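Side-chain contact in probable DNA endonuclease SmrA (Escherichia coli, PDB 3QD7), which cuts DNA as an endonuclease and binds it, the present chain being the part that carries its Smr domain: residues 114-119 with 123-128. Numbering follows the deposited sequence.
Sequences CTALPH and SGACYV
With CG anti to the carbonyl carbon (chi1 -68°), Y127 swings its ring along the outgoing chain of A116 and L117, while C114 turns SG between its own N and carbonyl carbon (chi1 71°), which brings the sulfur to CD2 of the same ring. The sulfur sits at the ring's edge, 4.1 Å from SG of C114 to CD2 of Y127, a sulfur-aromatic contact. One ring face takes A116: its CA lies 3.9 Å from the centroid of the Y127 ring, only 14° off the normal, a CH-pi contact, and its methyl packs beside CE1. Farther out, L117 crosses the tyrosine at about a right angle and lays CB against the hydroxyl, 3.6 Å from OH of Y127. The same OH receives a weak hydrogen bond from N of L117 (3.4 Å), but its stronger partner is H120 ND1.

These side chains stand on the hairpin of strands 110-115 and 125-130. C114 and Y127 form an antiparallel hydrogen-bonded pair, N of Y127 reaching O of C114 at 3.0 Å and N of C114 returning to O of Y127. T115 and C126 follow as a non-hydrogen-bonded pair, and beyond them N of A116 bonds O of A125 at 3.0 Å. On the loop side, CG2 of T115 rests 3.6 Å from CA of S123, while its OG1 bonds N of L24.

Y44 stacks on the Y127 ring and L39 touches it. An alanine in place of Y127 would probably leave the A116 CA without its aromatic cover and H120 ND1 without its phenol partner. In this Smr domain, then, one face of the ring packs over CA of A116, and the hydroxyl, held chiefly by H120 and weakly by N of L117, is consistent with a tie between strand 125-130 and the connection that leaves strand 110-115.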
loop_
_atom_site.group_PDB
_atom_site.type_symbol
_atom_site.label_atom_id
_atom_site.label_comp_id
_atom_site.label_asym_id
_atom_site.label_seq_id
_atom_site.Cartn_x
_atom_site.Cartn_y
_atom_site.Cartn_z
ATOM N N CYS A 114 -3.372 1.574 6.666
ATOM C CA CYS A 114 -2.773 1.431 8.002
ATOM C C CYS A 114 -2.004 0.113 8.112
ATOM O O CYS A 114 -2.202 -0.796 7.315
ATOM C CB CYS A 114 -3.831 1.515 9.092
ATOM S SG CYS A 114 -4.888 0.054 9.131
ATOM N N THR A 115 -1.137 0.017 9.113
ATOM C CA THR A 115 -0.334 -1.189 9.319
ATOM C C THR A 115 -1.301 -2.377 9.544
ATOM O O THR A 115 -2.341 -2.209 10.160
ATOM C CB THR A 115 0.694 -0.955 10.469
ATOM O OG1 THR A 115 1.558 0.136 10.119
ATOM C CG2 THR A 115 1.563 -2.148 10.675
ATOM N N ALA A 116 -0.987 -3.538 8.974
ATOM C CA ALA A 116 -1.809 -4.743 9.118
ATOM C C ALA A 116 -1.750 -5.340 10.526
ATOM O O ALA A 116 -0.819 -5.094 11.265
ATOM C CB ALA A 116 -1.364 -5.781 8.112
ATOM N N LEU A 117 -2.756 -6.129 10.886
ATOM C CA LEU A 117 -2.705 -6.980 12.075
ATOM C C LEU A 117 -1.668 -8.089 11.834
ATOM O O LEU A 117 -1.368 -8.400 10.673
ATOM C CB LEU A 117 -4.100 -7.570 12.327
ATOM C CG LEU A 117 -5.104 -6.772 13.184
ATOM C CD1 LEU A 117 -4.890 -5.279 13.145
ATOM C CD2 LEU A 117 -6.517 -7.090 12.760
ATOM N N PRO A 118 -1.132 -8.696 12.914
ATOM C CA PRO A 118 -0.104 -9.730 12.760
ATOM C C PRO A 118 -0.515 -10.922 11.900
ATOM O O PRO A 118 0.316 -11.479 11.185
ATOM C CB PRO A 118 0.158 -10.176 14.198
ATOM C CG PRO A 118 -0.266 -8.926 15.062
ATOM C CD PRO A 118 -1.474 -8.476 14.344
ATOM N N HIS A 119 -1.787 -11.286 11.909
ATOM C CA HIS A 119 -2.199 -12.447 11.122
ATOM C C HIS A 119 -2.216 -12.135 9.622
ATOM O O HIS A 119 -2.429 -13.028 8.813
ATOM C CB HIS A 119 -3.534 -13.027 11.617
ATOM C CG HIS A 119 -4.733 -12.205 11.267
ATOM N ND1 HIS A 119 -4.994 -10.982 11.845
ATOM C CD2 HIS A 119 -5.762 -12.447 10.421
ATOM C CE1 HIS A 119 -6.123 -10.500 11.364
ATOM N NE2 HIS A 119 -6.608 -11.368 10.494
ATOM N N SER A 123 3.564 -5.596 11.034
ATOM C CA SER A 123 4.373 -4.448 10.619
ATOM C C SER A 123 5.077 -4.637 9.249
ATOM O O SER A 123 5.661 -3.695 8.707
ATOM C CB SER A 123 5.370 -4.062 11.732
ATOM O OG SER A 123 6.548 -4.839 11.637
ATOM N N GLY A 124 4.995 -5.840 8.675
ATOM C CA GLY A 124 5.515 -6.047 7.312
ATOM C C GLY A 124 4.509 -5.821 6.192
ATOM O O GLY A 124 4.825 -6.067 5.023
ATOM N N ALA A 125 3.295 -5.380 6.516
ATOM C CA ALA A 125 2.247 -5.238 5.480
ATOM C C ALA A 125 1.311 -4.135 5.806
ATOM O O ALA A 125 1.211 -3.730 6.977
ATOM C CB ALA A 125 1.461 -6.563 5.344
ATOM N N CYS A 126 0.578 -3.636 4.822
ATOM C CA CYS A 126 -0.483 -2.696 5.152
ATOM C C CYS A 126 -1.792 -2.968 4.412
ATOM O O CYS A 126 -1.802 -3.458 3.268
ATOM C CB CYS A 126 -0.024 -1.240 4.995
ATOM S SG CYS A 126 0.236 -0.762 3.305
ATOM N N TYR A 127 -2.881 -2.677 5.113
ATOM C CA TYR A 127 -4.247 -2.716 4.612
ATOM C C TYR A 127 -4.458 -1.442 3.866
ATOM O O TYR A 127 -4.014 -0.389 4.328
ATOM C CB TYR A 127 -5.241 -2.667 5.781
ATOM C CG TYR A 127 -5.242 -3.882 6.648
ATOM C CD1 TYR A 127 -4.968 -5.130 6.105
ATOM C CD2 TYR A 127 -5.547 -3.801 8.012
ATOM C CE1 TYR A 127 -4.981 -6.260 6.867
ATOM C CE2 TYR A 127 -5.561 -4.943 8.793
ATOM C CZ TYR A 127 -5.277 -6.169 8.199
ATOM O OH TYR A 127 -5.280 -7.325 8.915
ATOM N N VAL A 128 -5.192 -1.506 2.766
ATOM C CA VAL A 128 -5.496 -0.324 1.997
ATOM C C VAL A 128 -7.009 -0.303 1.714
ATOM O O VAL A 128 -7.578 -1.308 1.259
ATOM C CB VAL A 128 -4.681 -0.300 0.650
ATOM C CG1 VAL A 128 -4.915 0.999 -0.136
ATOM C CG2 VAL A 128 -3.198 -0.558 0.882
#